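Local coordinates for protein chitin elicitor receptor kinase 1 (Arabidopsis thaliana, PDB 4EBY) that binds chitin oligomers through its LysM ectodomain and, as a receptor-like kinase activated by chitin-induced dimerization, takes part in plant immune signalling, at residues A[2-6]-A[129-133]; A[9-13]-A[95-100]; A[89-93]-A[106-112]; A[136-140]-A[167-171]. One frame throughout, in Å; residues are numbered along the deposited sequence.

Contact 1: residues A[2-6]-A[129-133]; sequences RTSCP and CSCGD
Cys5 turns its SG into the position between backbone N and carbonyl carbon (chi1 60°), while Cys131 sets its SG beside its own N (chi1 -62°). These torsions bring the two sulfurs together, and they join in a disulfide with an SG to SG distance of 2.0 Å. The bridge twists to a chi3 of -68°. Cys131 SG also lies against the backbone just before Cys5, 3.4 Å from Ser4 C. Thr3 adds a second, polar link. Its OG1 stands 2.7 Å from a water that takes a bond from Cys131 N at 3.0 Å and gives one to Gly132 O at 2.7 Å. The CG2 methyl of Thr3 faces Gly132 O more loosely. Within 129-133, Ser130 OG accepts from Gly132 N at 3.0 Å and closes an ST turn. At the backbone angles of Gly132 a side chain would jam against Cys131 O, which calls for glycine. Neither segment forms a regular helix or strand; a covalent bond and a bridging water tie two loops. Residues 2-6 lead into strand 8-13, and residues 129-133 follow strand 122-128. Leu75 of strand 74-82 touches Thr3 and Cys131, and Cys129 forms a neighbouring disulfide with Cys67 of strand 60-70.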
loop_
_atom_site.group_PDB
_atom_site.type_symbol
_atom_site.label_atom_id
_atom_site.label_comp_id
_atom_site.label_asym_id
_atom_site.label_seq_id
_atom_site.Cartn_x
_atom_site.Cartn_y
_atom_site.Cartn_z
ATOM N N ARG A 2 -0.359 19.715 -3.897
ATOM C CA ARG A 2 0.120 20.674 -2.907
ATOM C C ARG A 2 1.285 20.121 -2.100
ATOM O O ARG A 2 2.060 20.872 -1.510
ATOM C CB ARG A 2 -1.019 21.106 -1.984
ATOM C CG ARG A 2 -1.931 22.143 -2.604
ATOM C CD ARG A 2 -3.238 22.250 -1.849
ATOM N NE ARG A 2 -4.023 21.024 -1.957
ATOM C CZ ARG A 2 -5.270 20.895 -1.517
ATOM N NH1 ARG A 2 -5.880 21.922 -0.938
ATOM N NH2 ARG A 2 -5.907 19.741 -1.658
ATOM N N THR A 3 1.412 18.800 -2.086
ATOM C CA THR A 3 2.478 18.162 -1.341
ATOM C C THR A 3 3.241 17.196 -2.240
ATOM O O THR A 3 2.746 16.767 -3.285
ATOM C CB THR A 3 1.916 17.387 -0.139
ATOM O OG1 THR A 3 1.034 16.361 -0.610
ATOM C CG2 THR A 3 1.145 18.326 0.779
ATOM N N SER A 4 4.450 16.843 -1.830
ATOM C CA SER A 4 5.236 15.895 -2.601
ATOM C C SER A 4 6.160 15.145 -1.664
ATOM O O SER A 4 6.468 15.629 -0.571
ATOM C CB SER A 4 6.047 16.619 -3.673
ATOM O OG SER A 4 6.984 17.499 -3.076
ATOM N N CYS A 5 6.586 13.962 -2.079
ATOM C CA CYS A 5 7.508 13.167 -1.265
ATOM C C CYS A 5 8.127 12.051 -2.098
ATOM O O CYS A 5 7.598 11.664 -3.124
ATOM C CB CYS A 5 6.803 12.613 -0.022
ATOM S SG CYS A 5 5.405 11.527 -0.328
ATOM N N PRO A 6 9.276 11.522 -1.666
ATOM C CA PRO A 6 9.949 10.572 -2.557
ATOM C C PRO A 6 9.446 9.123 -2.499
ATOM O O PRO A 6 9.750 8.323 -3.383
ATOM C CB PRO A 6 11.402 10.624 -2.069
ATOM C CG PRO A 6 11.282 10.968 -0.621
ATOM C CD PRO A 6 10.117 11.934 -0.530
ATOM N N CYS A 129 -1.550 7.262 -2.209
ATOM C CA CYS A 129 -0.603 7.462 -1.115
ATOM C C CYS A 129 -0.777 8.858 -0.566
ATOM O O CYS A 129 -1.547 9.644 -1.108
ATOM C CB CYS A 129 0.839 7.269 -1.609
ATOM S SG CYS A 129 1.290 8.205 -3.129
ATOM N N SER A 130 -0.041 9.148 0.503
ATOM C CA SER A 130 -0.028 10.478 1.110
ATOM C C SER A 130 1.405 10.882 1.405
ATOM O O SER A 130 2.229 10.026 1.732
ATOM C CB SER A 130 -0.790 10.452 2.426
ATOM O OG SER A 130 -0.761 11.757 3.031
ATOM N N CYS A 131 1.670 12.191 1.322
ATOM C CA CYS A 131 2.935 12.781 1.750
ATOM C C CYS A 131 2.782 13.559 3.051
ATOM O O CYS A 131 3.737 14.195 3.508
ATOM C CB CYS A 131 3.520 13.687 0.659
ATOM S SG CYS A 131 3.890 12.766 -0.870
ATOM N N GLY A 132 1.595 13.499 3.645
ATOM C CA GLY A 132 1.332 14.224 4.881
ATOM C C GLY A 132 0.511 15.483 4.696
ATOM O O GLY A 132 -0.044 15.742 3.624
ATOM N N ASP A 133 0.444 16.277 5.763
ATOM C CA ASP A 133 -0.396 17.461 5.800
ATOM C C ASP A 133 0.173 18.321 6.922
ATOM O O ASP A 133 0.099 17.963 8.096
ATOM C CB ASP A 133 -1.835 17.069 6.108
ATOM C CG ASP A 133 -2.780 18.255 6.086
ATOM O OD1 ASP A 133 -2.302 19.407 6.110
ATOM O OD2 ASP A 133 -4.003 18.022 6.049
HETATM O O HOH W 1 -0.033 14.630 1.117
#

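Contact 2: residues A[9-13]-A[95-100]; sequences LASYY and SNYANL. With NAG (2-acetamido-2-deoxy-beta-D-glucopyranose), chain C; NAG (2-acetamido-2-deoxy-beta-D-glucopyranose), chain F.
The Tyr12 ring carries the Ala98 methyl over one face and meets Asn96 O at its edge, near the ring plane. Ala98 CB sits 3.7 Å from the Tyr12 ring centroid and 5° off the ring normal, a centred CH-pi contact. Leu100 CD1 approaches the ring obliquely, and the two side chains cross at about a right angle. Tyr12 CG lies anti to the backbone N (chi1 -166°), which carries the hydroxyl across to the end of helix 89-96. There Tyr12 OH donates to Asn96 O at 2.7 Å, from well above the carbonyl plane. Asn26 ND2 also hydrogen-bonds to Asn96 O, so two donors grip that oxygen.

Leu100 packs CD2 against Ala10 CB at 3.9 Å. A type I' turn from Tyr97 to Leu100 presents Ala98 and Leu100 to strand 8-13. One water joins the backbones: it accepts from Tyr13 N and donates to Ser11 O and to Ala98 O. The turn also bears a glycan, with Asn99 ND2 bonded covalently to C1 of an N-acetylglucosamine. The acetyl methyl C8 of that sugar lies 3.6 Å from Ala98 CB, and its O7 comes 3.5 Å from Tyr13 CD2. Apolar packing, one direct hydrogen bond and one bridging water thus fasten the helix end and the turn to the strand. The linkage through Asn99 ND2 marks this sugar as the root of an N-linked glycan, not captured chitin.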
loop_
_atom_site.group_PDB
_atom_site.type_symbol
_atom_site.label_atom_id
_atom_site.label_comp_id
_atom_site.label_asym_id
_atom_site.label_seq_id
_atom_site.Cartn_x
_atom_site.Cartn_y
_atom_site.Cartn_z
ATOM N N LEU A 9 4.674 3.832 1.688
ATOM C CA LEU A 9 4.726 2.401 2.025
ATOM C C LEU A 9 3.339 1.815 1.822
ATOM O O LEU A 9 2.341 2.468 2.137
ATOM C CB LEU A 9 5.150 2.204 3.480
ATOM C CG LEU A 9 6.576 2.636 3.815
ATOM C CD1 LEU A 9 6.780 2.660 5.309
ATOM C CD2 LEU A 9 7.551 1.655 3.163
ATOM N N ALA A 10 3.266 0.608 1.264
ATOM C CA ALA A 10 1.985 -0.083 1.126
ATOM C C ALA A 10 1.912 -1.216 2.139
ATOM O O ALA A 10 2.869 -1.975 2.303
ATOM C CB ALA A 10 1.819 -0.640 -0.300
ATOM N N SER A 11 0.782 -1.340 2.817
ATOM C CA SER A 11 0.603 -2.416 3.786
ATOM C C SER A 11 -0.133 -3.573 3.155
ATOM O O SER A 11 -1.308 -3.445 2.798
ATOM C CB SER A 11 -0.194 -1.911 4.996
ATOM O OG SER A 11 -0.350 -2.955 5.954
ATOM N N TYR A 12 0.578 -4.691 2.986
ATOM C CA TYR A 12 0.034 -5.844 2.276
ATOM C C TYR A 12 -0.247 -6.987 3.255
ATOM O O TYR A 12 0.673 -7.640 3.741
ATOM C CB TYR A 12 1.060 -6.274 1.212
ATOM C CG TYR A 12 0.556 -7.226 0.154
ATOM C CD1 TYR A 12 0.468 -6.826 -1.174
ATOM C CD2 TYR A 12 0.179 -8.525 0.483
ATOM C CE1 TYR A 12 0.022 -7.723 -2.166
ATOM C CE2 TYR A 12 -0.282 -9.399 -0.480
ATOM C CZ TYR A 12 -0.366 -8.993 -1.792
ATOM O OH TYR A 12 -0.804 -9.907 -2.737
ATOM N N TYR A 13 -1.523 -7.258 3.516
ATOM C CA TYR A 13 -1.915 -8.305 4.453
ATOM C C TYR A 13 -1.785 -9.694 3.821
ATOM O O TYR A 13 -2.133 -9.879 2.651
ATOM C CB TYR A 13 -3.355 -8.069 4.906
ATOM C CG TYR A 13 -3.870 -9.125 5.847
ATOM C CD1 TYR A 13 -3.578 -9.068 7.200
ATOM C CD2 TYR A 13 -4.647 -10.183 5.379
ATOM C CE1 TYR A 13 -4.035 -10.047 8.079
ATOM C CE2 TYR A 13 -5.122 -11.164 6.256
ATOM C CZ TYR A 13 -4.810 -11.085 7.602
ATOM O OH TYR A 13 -5.281 -12.053 8.478
ATOM N N SER A 95 -7.439 -9.620 -3.788
ATOM C CA SER A 95 -6.470 -10.657 -3.492
ATOM C C SER A 95 -5.059 -10.277 -3.949
ATOM O O SER A 95 -4.161 -10.085 -3.116
ATOM C CB SER A 95 -6.926 -11.981 -4.126
ATOM O OG SER A 95 -6.039 -13.023 -3.769
ATOM N N ASN A 96 -4.853 -10.137 -5.259
ATOM C CA ASN A 96 -3.497 -9.900 -5.776
ATOM C C ASN A 96 -2.865 -8.619 -5.222
ATOM O O ASN A 96 -1.669 -8.573 -4.970
ATOM C CB ASN A 96 -3.492 -9.882 -7.307
ATOM C CG ASN A 96 -4.094 -11.149 -7.906
ATOM O OD1 ASN A 96 -5.288 -11.394 -7.785
ATOM N ND2 ASN A 96 -3.274 -11.940 -8.561
ATOM N N TYR A 97 -3.690 -7.577 -5.030
ATOM C CA TYR A 97 -3.228 -6.320 -4.429
ATOM C C TYR A 97 -3.754 -6.053 -3.003
ATOM O O TYR A 97 -3.551 -4.963 -2.466
ATOM C CB TYR A 97 -3.523 -5.126 -5.375
ATOM C CG TYR A 97 -2.545 -5.128 -6.523
ATOM C CD1 TYR A 97 -1.358 -4.414 -6.461
ATOM C CD2 TYR A 97 -2.784 -5.908 -7.653
ATOM C CE1 TYR A 97 -0.420 -4.473 -7.502
ATOM C CE2 TYR A 97 -1.865 -5.964 -8.696
ATOM C CZ TYR A 97 -0.688 -5.257 -8.615
ATOM O OH TYR A 97 0.220 -5.335 -9.664
ATOM N N ALA A 98 -4.398 -7.047 -2.396
ATOM C CA ALA A 98 -4.718 -7.014 -0.971
ATOM C C ALA A 98 -5.431 -5.731 -0.542
ATOM O O ALA A 98 -5.102 -5.131 0.488
ATOM C CB ALA A 98 -3.439 -7.204 -0.148
ATOM N N ASN A 99 -6.407 -5.339 -1.349
ATOM C CA ASN A 99 -7.210 -4.128 -1.104
ATOM C C ASN A 99 -6.474 -2.800 -1.130
ATOM O O ASN A 99 -7.009 -1.776 -0.654
ATOM C CB ASN A 99 -8.054 -4.287 0.157
ATOM C CG ASN A 99 -9.014 -5.442 0.041
ATOM O OD1 ASN A 99 -9.732 -5.563 -0.962
ATOM N ND2 ASN A 99 -9.003 -6.327 1.049
ATOM N N LEU A 100 -5.276 -2.795 -1.719
ATOM C CA LEU A 100 -4.548 -1.547 -1.927
ATOM C C LEU A 100 -5.118 -0.790 -3.112
ATOM O O LEU A 100 -4.865 0.400 -3.272
ATOM C CB LEU A 100 -3.059 -1.818 -2.151
ATOM C CG LEU A 100 -2.299 -2.348 -0.935
ATOM C CD1 LEU A 100 -1.031 -3.034 -1.403
ATOM C CD2 LEU A 100 -1.984 -1.185 0.037
HETATM C C1 NAG C . -9.878 -7.470 0.876
HETATM C C2 NAG C . -9.304 -8.578 1.770
HETATM C C3 NAG C . -10.227 -9.803 1.776
HETATM C C4 NAG C . -11.689 -9.436 2.005
HETATM C C5 NAG C . -12.088 -8.237 1.149
HETATM C C6 NAG C . -13.504 -7.754 1.453
HETATM C C7 NAG C . -6.913 -9.057 2.048
HETATM C C8 NAG C . -5.648 -9.621 1.440
HETATM N N2 NAG C . -8.003 -8.972 1.276
HETATM O O3 NAG C . -9.810 -10.751 2.747
HETATM O O4 NAG C . -12.498 -10.541 1.648
HETATM O O5 NAG C . -11.184 -7.167 1.360
HETATM O O6 NAG C . -13.566 -7.348 2.806
HETATM O O7 NAG C . -6.909 -8.684 3.221
HETATM C C1 NAG F . -8.901 -17.042 0.227
HETATM C C2 NAG F . -9.583 -15.829 -0.425
HETATM C C3 NAG F . -11.091 -15.843 -0.220
HETATM C C4 NAG F . -11.663 -17.199 -0.599
HETATM C C5 NAG F . -10.847 -18.348 -0.005
HETATM C C6 NAG F . -11.354 -19.691 -0.520
HETATM C C7 NAG F . -8.562 -13.681 -0.797
HETATM C C8 NAG F . -7.639 -12.613 -0.270
HETATM N N2 NAG F . -9.040 -14.578 0.066
HETATM O O3 NAG F . -11.691 -14.825 -1.012
HETATM O O4 NAG F . -12.987 -17.289 -0.121
HETATM O O5 NAG F . -9.475 -18.203 -0.327
HETATM O O6 NAG F . -11.282 -19.709 -1.930
HETATM O O7 NAG F . -8.847 -13.706 -1.993
HETATM O O HOH W 2 -3.448 -5.204 2.702
#

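Contact 3: residues A[89-93]-A[106-112]; sequences YERVA and LQARNPF. With NAG (2-acetamido-2-deoxy-beta-D-glucopyranose), chain E.
This is a buried helix-to-helix contact inside a LysM region, where helix 89-96 packs on helix 103-109 and the loop after it. With chi1 at -72°, Tyr89 CG sits beside its backbone N, which sends the ring toward the second helix. The ring lies over the backbone there: Gln107 CA stands 4.1 Å from the Tyr89 ring centroid and 14° off the normal, a CH-pi contact. Leu106 CB touches the ring at CD1, 3.7 Å away. Gln107 CB and CG run beside Tyr89 CD2 and CE2. At the far end Tyr89 OH donates to Phe112 O at 2.6 Å, with the donor tilted 16° from the carbonyl plane. That oxygen lies in the Tyr89 ring plane, at its edge. The hydroxyl in turn meets the edge of the Phe112 ring, and Asn110 CB comes within 3.4 Å of Tyr89 OH. Leu106 fills the other end with CD1, which sits 3.8 Å from Val92 CG1 and 4.0 Å from Ala93 CB. Val125 of strand 122-128 touches Leu106. Arg109 approaches a bound N-acetylglucosamine and is held by Asn124. Two helices packed together beside antiparallel strands 74-82 and 122-128 form the beta-alpha-alpha-beta arrangement of a LysM domain.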
loop_
_atom_site.group_PDB
_atom_site.type_symbol
_atom_site.label_atom_id
_atom_site.label_comp_id
_atom_site.label_asym_id
_atom_site.label_seq_id
_atom_site.Cartn_x
_atom_site.Cartn_y
_atom_site.Cartn_z
ATOM N N TYR A 89 -11.212 -8.375 -12.329
ATOM C CA TYR A 89 -10.888 -7.119 -11.657
ATOM C C TYR A 89 -11.107 -7.226 -10.154
ATOM O O TYR A 89 -10.301 -6.711 -9.366
ATOM C CB TYR A 89 -11.701 -5.972 -12.236
ATOM C CG TYR A 89 -11.273 -5.541 -13.629
ATOM C CD1 TYR A 89 -9.941 -5.296 -13.935
ATOM C CD2 TYR A 89 -12.220 -5.369 -14.639
ATOM C CE1 TYR A 89 -9.558 -4.888 -15.217
ATOM C CE2 TYR A 89 -11.841 -4.972 -15.927
ATOM C CZ TYR A 89 -10.515 -4.729 -16.203
ATOM O OH TYR A 89 -10.142 -4.331 -17.475
ATOM N N GLU A 90 -12.179 -7.908 -9.760
ATOM C CA GLU A 90 -12.461 -8.103 -8.340
ATOM C C GLU A 90 -11.310 -8.859 -7.684
ATOM O O GLU A 90 -10.777 -8.440 -6.656
ATOM C CB GLU A 90 -13.774 -8.879 -8.135
ATOM C CG GLU A 90 -14.073 -9.124 -6.659
ATOM C CD GLU A 90 -15.009 -10.297 -6.412
ATOM O OE1 GLU A 90 -14.894 -11.328 -7.111
ATOM O OE2 GLU A 90 -15.852 -10.188 -5.498
ATOM N N ARG A 91 -10.905 -9.974 -8.274
ATOM C CA ARG A 91 -9.844 -10.767 -7.650
ATOM C C ARG A 91 -8.501 -10.043 -7.591
ATOM O O ARG A 91 -7.773 -10.130 -6.600
ATOM C CB ARG A 91 -9.679 -12.119 -8.331
ATOM C CG ARG A 91 -9.069 -13.130 -7.383
ATOM C CD ARG A 91 -9.186 -14.526 -7.937
ATOM N NE ARG A 91 -8.336 -14.655 -9.105
ATOM C CZ ARG A 91 -8.169 -15.785 -9.780
ATOM N NH1 ARG A 91 -8.791 -16.888 -9.392
ATOM N NH2 ARG A 91 -7.372 -15.809 -10.836
ATOM N N VAL A 92 -8.169 -9.318 -8.653
ATOM C CA VAL A 92 -6.926 -8.576 -8.675
ATOM C C VAL A 92 -6.892 -7.540 -7.547
ATOM O O VAL A 92 -5.869 -7.377 -6.902
ATOM C CB VAL A 92 -6.675 -7.920 -10.052
ATOM C CG1 VAL A 92 -5.450 -7.011 -10.007
ATOM C CG2 VAL A 92 -6.478 -9.027 -11.117
ATOM N N ALA A 93 -8.014 -6.852 -7.319
ATOM C CA ALA A 93 -8.074 -5.818 -6.283
ATOM C C ALA A 93 -8.059 -6.432 -4.879
ATOM O O ALA A 93 -7.321 -5.966 -3.997
ATOM C CB ALA A 93 -9.317 -4.941 -6.473
ATOM N N LEU A 106 -9.749 -0.287 -11.057
ATOM C CA LEU A 106 -9.172 -1.112 -12.126
ATOM C C LEU A 106 -10.023 -1.087 -13.380
ATOM O O LEU A 106 -9.505 -0.929 -14.486
ATOM C CB LEU A 106 -9.004 -2.557 -11.667
ATOM C CG LEU A 106 -7.903 -2.838 -10.668
ATOM C CD1 LEU A 106 -8.026 -4.272 -10.147
ATOM C CD2 LEU A 106 -6.516 -2.612 -11.321
ATOM N N GLN A 107 -11.337 -1.248 -13.220
ATOM C CA GLN A 107 -12.206 -1.321 -14.391
ATOM C C GLN A 107 -12.232 0.021 -15.135
ATOM O O GLN A 107 -12.275 0.057 -16.357
ATOM C CB GLN A 107 -13.609 -1.776 -13.982
ATOM C CG GLN A 107 -14.565 -1.963 -15.169
ATOM C CD GLN A 107 -15.837 -2.724 -14.790
ATOM O OE1 GLN A 107 -15.824 -3.598 -13.914
ATOM N NE2 GLN A 107 -16.945 -2.387 -15.447
ATOM N N ALA A 108 -12.174 1.129 -14.406
ATOM C CA ALA A 108 -12.237 2.438 -15.051
ATOM C C ALA A 108 -11.005 2.772 -15.894
ATOM O O ALA A 108 -11.107 3.460 -16.914
ATOM C CB ALA A 108 -12.499 3.543 -14.000
ATOM N N ARG A 109 -9.843 2.267 -15.480
ATOM C CA ARG A 109 -8.576 2.698 -16.058
ATOM C C ARG A 109 -7.944 1.662 -16.979
ATOM O O ARG A 109 -6.854 1.894 -17.485
ATOM C CB ARG A 109 -7.562 3.057 -14.963
ATOM C CG ARG A 109 -7.005 1.869 -14.186
ATOM C CD ARG A 109 -6.396 2.306 -12.841
ATOM N NE ARG A 109 -5.272 3.236 -12.976
ATOM C CZ ARG A 109 -5.338 4.556 -12.806
ATOM N NH1 ARG A 109 -4.225 5.276 -12.928
ATOM N NH2 ARG A 109 -6.492 5.166 -12.526
ATOM N N ASN A 110 -8.639 0.545 -17.193
ATOM C CA ASN A 110 -8.180 -0.500 -18.128
ATOM C C ASN A 110 -9.273 -0.764 -19.146
ATOM O O ASN A 110 -10.453 -0.625 -18.821
ATOM C CB ASN A 110 -7.823 -1.780 -17.371
ATOM C CG ASN A 110 -6.626 -1.589 -16.478
ATOM O OD1 ASN A 110 -6.755 -1.422 -15.249
ATOM N ND2 ASN A 110 -5.460 -1.559 -17.084
ATOM N N PRO A 111 -8.891 -1.134 -20.390
ATOM C CA PRO A 111 -9.880 -1.208 -21.471
ATOM C C PRO A 111 -10.551 -2.572 -21.626
ATOM O O PRO A 111 -11.477 -2.706 -22.433
ATOM C CB PRO A 111 -9.051 -0.890 -22.719
ATOM C CG PRO A 111 -7.696 -1.504 -22.394
ATOM C CD PRO A 111 -7.511 -1.157 -20.908
ATOM N N PHE A 112 -10.099 -3.567 -20.870
ATOM C CA PHE A 112 -10.652 -4.904 -21.030
ATOM C C PHE A 112 -12.006 -4.986 -20.348
ATOM O O PHE A 112 -12.140 -4.605 -19.188
ATOM C CB PHE A 112 -9.677 -5.941 -20.447
ATOM C CG PHE A 112 -8.249 -5.688 -20.834
ATOM C CD1 PHE A 112 -7.769 -6.067 -22.086
ATOM C CD2 PHE A 112 -7.397 -5.044 -19.951
ATOM C CE1 PHE A 112 -6.448 -5.807 -22.458
ATOM C CE2 PHE A 112 -6.078 -4.779 -20.302
ATOM C CZ PHE A 112 -5.610 -5.156 -21.559
HETATM C C1 NAG E . -1.141 6.609 -14.347
HETATM C C2 NAG E . -0.471 7.842 -14.969
HETATM C C3 NAG E . -1.552 8.717 -15.589
HETATM C C4 NAG E . -2.337 7.899 -16.603
HETATM C C5 NAG E . -2.845 6.601 -15.998
HETATM C C6 NAG E . -3.515 5.746 -17.074
HETATM C C7 NAG E . 1.526 9.032 -14.196
HETATM C C8 NAG E . 2.208 9.717 -13.034
HETATM N N2 NAG E . 0.271 8.627 -13.997
HETATM O O3 NAG E . -0.962 9.847 -16.210
HETATM O O4 NAG E . -3.471 8.608 -17.037
HETATM O O5 NAG E . -1.785 5.897 -15.385
HETATM O O6 NAG E . -2.588 5.323 -18.058
HETATM O O7 NAG E . 2.131 8.875 -15.260
#

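Contact 4: residues A[136-140]-A[167-171]; sequences VSKDF and ILQRY
Val136 lays its CG1 methyl over the centre of the Tyr171 ring, 3.6 Å from the centroid and 12° off the normal. This CH-pi contact fixes a loop to helix 165-171, the second helix of the LysM domain whose strands are 143-147 and 183-187. With chi1 at 176°, CG1 points away from the backbone N and over the ring, while CG2 turns to Arg170 O. The same CG1 reaches Arg170 CB at 3.9 Å and Ile167 CD1 at 4.1 Å, so one methyl meets three helix side chains. Phe140 closes the other end. Its CE2 is 4.1 Å from Ile167 CG2, and its CD2 edge faces Tyr171 OH at 3.5 Å. The Phe140 and Tyr171 side chains cross at about a right angle. The loop is shaped by an ST turn, in which Asp139 N donates to Ser137 OG at 2.9 Å. Beyond the two segments, Phe143 meets Tyr171 and Phe195 meets Phe140, both with rings edge-to-face. Pro187 of strand 183-187 touches both aromatic residues. A water bonded to Ser137 O and Phe140 O lies in the Tyr171 ring plane and also hydrogen-bonds with Tyr171 OH at 2.6 Å.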
loop_
_atom_site.group_PDB
_atom_site.type_symbol
_atom_site.label_atom_id
_atom_site.label_comp_id
_atom_site.label_asym_id
_atom_site.label_seq_id
_atom_site.Cartn_x
_atom_site.Cartn_y
_atom_site.Cartn_z
ATOM N N VAL A 136 -1.774 19.223 9.963
ATOM C CA VAL A 136 -1.949 18.183 10.973
ATOM C C VAL A 136 -0.702 18.058 11.827
ATOM O O VAL A 136 -0.775 18.104 13.057
ATOM C CB VAL A 136 -2.259 16.812 10.331
ATOM C CG1 VAL A 136 -2.343 15.735 11.392
ATOM C CG2 VAL A 136 -3.557 16.883 9.541
ATOM N N SER A 137 0.446 17.901 11.174
ATOM C CA SER A 137 1.709 17.802 11.889
ATOM C C SER A 137 2.889 18.018 10.959
ATOM O O SER A 137 2.882 17.558 9.817
ATOM C CB SER A 137 1.842 16.422 12.544
ATOM O OG SER A 137 3.117 16.282 13.155
ATOM N N LYS A 138 3.918 18.696 11.463
ATOM C CA LYS A 138 5.182 18.780 10.743
ATOM C C LYS A 138 6.059 17.547 10.969
ATOM O O LYS A 138 7.113 17.405 10.348
ATOM C CB LYS A 138 5.946 20.044 11.167
ATOM C CG LYS A 138 5.270 21.346 10.768
ATOM C CD LYS A 138 5.763 22.485 11.644
ATOM C CE LYS A 138 7.267 22.392 11.870
ATOM N NZ LYS A 138 7.705 23.228 13.026
ATOM N N ASP A 139 5.629 16.651 11.854
ATOM C CA ASP A 139 6.484 15.543 12.285
ATOM C C ASP A 139 6.472 14.310 11.384
ATOM O O ASP A 139 7.245 13.385 11.606
ATOM C CB ASP A 139 6.101 15.100 13.698
ATOM C CG ASP A 139 6.440 16.141 14.756
ATOM O OD1 ASP A 139 7.264 17.040 14.485
ATOM O OD2 ASP A 139 5.869 16.049 15.858
ATOM N N PHE A 140 5.588 14.280 10.397
ATOM C CA PHE A 140 5.426 13.065 9.584
ATOM C C PHE A 140 5.384 13.353 8.100
ATOM O O PHE A 140 4.564 14.149 7.641
ATOM C CB PHE A 140 4.159 12.301 9.980
ATOM C CG PHE A 140 4.053 12.025 11.460
ATOM C CD1 PHE A 140 4.846 11.061 12.052
ATOM C CD2 PHE A 140 3.151 12.729 12.246
ATOM C CE1 PHE A 140 4.769 10.803 13.406
ATOM C CE2 PHE A 140 3.060 12.475 13.605
ATOM C CZ PHE A 140 3.872 11.504 14.186
ATOM N N ILE A 167 -4.078 12.349 16.016
ATOM C CA ILE A 167 -3.315 12.633 14.800
ATOM C C ILE A 167 -3.793 11.711 13.665
ATOM O O ILE A 167 -4.061 12.173 12.550
ATOM C CB ILE A 167 -1.793 12.503 15.021
ATOM C CG1 ILE A 167 -1.294 13.629 15.926
ATOM C CG2 ILE A 167 -1.042 12.548 13.697
ATOM C CD1 ILE A 167 -1.507 14.993 15.345
ATOM N N LEU A 168 -3.921 10.415 13.950
ATOM C CA LEU A 168 -4.407 9.478 12.937
ATOM C C LEU A 168 -5.765 9.896 12.395
ATOM O O LEU A 168 -6.005 9.841 11.192
ATOM C CB LEU A 168 -4.520 8.065 13.495
ATOM C CG LEU A 168 -3.201 7.345 13.745
ATOM C CD1 LEU A 168 -3.494 6.003 14.397
ATOM C CD2 LEU A 168 -2.399 7.156 12.443
ATOM N N GLN A 169 -6.666 10.307 13.282
ATOM C CA GLN A 169 -7.993 10.693 12.821
ATOM C C GLN A 169 -7.932 11.950 11.971
ATOM O O GLN A 169 -8.653 12.068 10.981
ATOM C CB GLN A 169 -8.943 10.921 14.003
ATOM C CG GLN A 169 -10.417 10.985 13.593
ATOM C CD GLN A 169 -10.917 9.649 13.058
ATOM O OE1 GLN A 169 -11.251 8.745 13.831
ATOM N NE2 GLN A 169 -10.995 9.530 11.737
ATOM N N ARG A 170 -7.087 12.900 12.361
ATOM C CA ARG A 170 -6.971 14.158 11.623
ATOM C C ARG A 170 -6.418 13.929 10.213
ATOM O O ARG A 170 -6.748 14.671 9.285
ATOM C CB ARG A 170 -6.095 15.173 12.374
ATOM C CG ARG A 170 -6.740 15.824 13.593
ATOM C CD ARG A 170 -5.698 16.721 14.290
ATOM N NE ARG A 170 -6.187 17.423 15.477
ATOM C CZ ARG A 170 -6.644 18.677 15.472
ATOM N NH1 ARG A 170 -6.680 19.366 14.341
ATOM N NH2 ARG A 170 -7.064 19.250 16.598
ATOM N N TYR A 171 -5.571 12.917 10.049
ATOM C CA TYR A 171 -5.078 12.570 8.711
ATOM C C TYR A 171 -6.143 11.866 7.872
ATOM O O TYR A 171 -6.002 11.729 6.661
ATOM C CB TYR A 171 -3.864 11.643 8.810
ATOM C CG TYR A 171 -2.554 12.351 9.088
ATOM C CD1 TYR A 171 -2.108 13.396 8.278
ATOM C CD2 TYR A 171 -1.759 11.966 10.153
ATOM C CE1 TYR A 171 -0.879 14.030 8.540
ATOM C CE2 TYR A 171 -0.543 12.586 10.411
ATOM C CZ TYR A 171 -0.111 13.605 9.598
ATOM O OH TYR A 171 1.102 14.207 9.882
HETATM O O HOH W 3 2.227 15.691 8.057
#

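Along the chain, contacts 2 and 3 fall within the loop closed by contact 1, and contact 4 opens after it. Contacts 2 and 3 alternate in sequence, share helix 89-96 and have centres about 15 Å apart. Backbone Tyr97 N to Val92 O and Asn99 N to Ala93 O, both probable hydrogen bonds, join them. Contact 1 touches contact 4 where Asp133 N packs on Tyr171 CE1; their centres are about 12 Å apart. Contacts 3 and 4 lie on opposite sides of the chain's centre, in different LysM regions, with their centres about 32 Å apart. Strand 8-13 of contact 2 runs mid-sheet between 60-70 and 143-147. One mixed sheet thus joins the regions, and the disulfides tie them further.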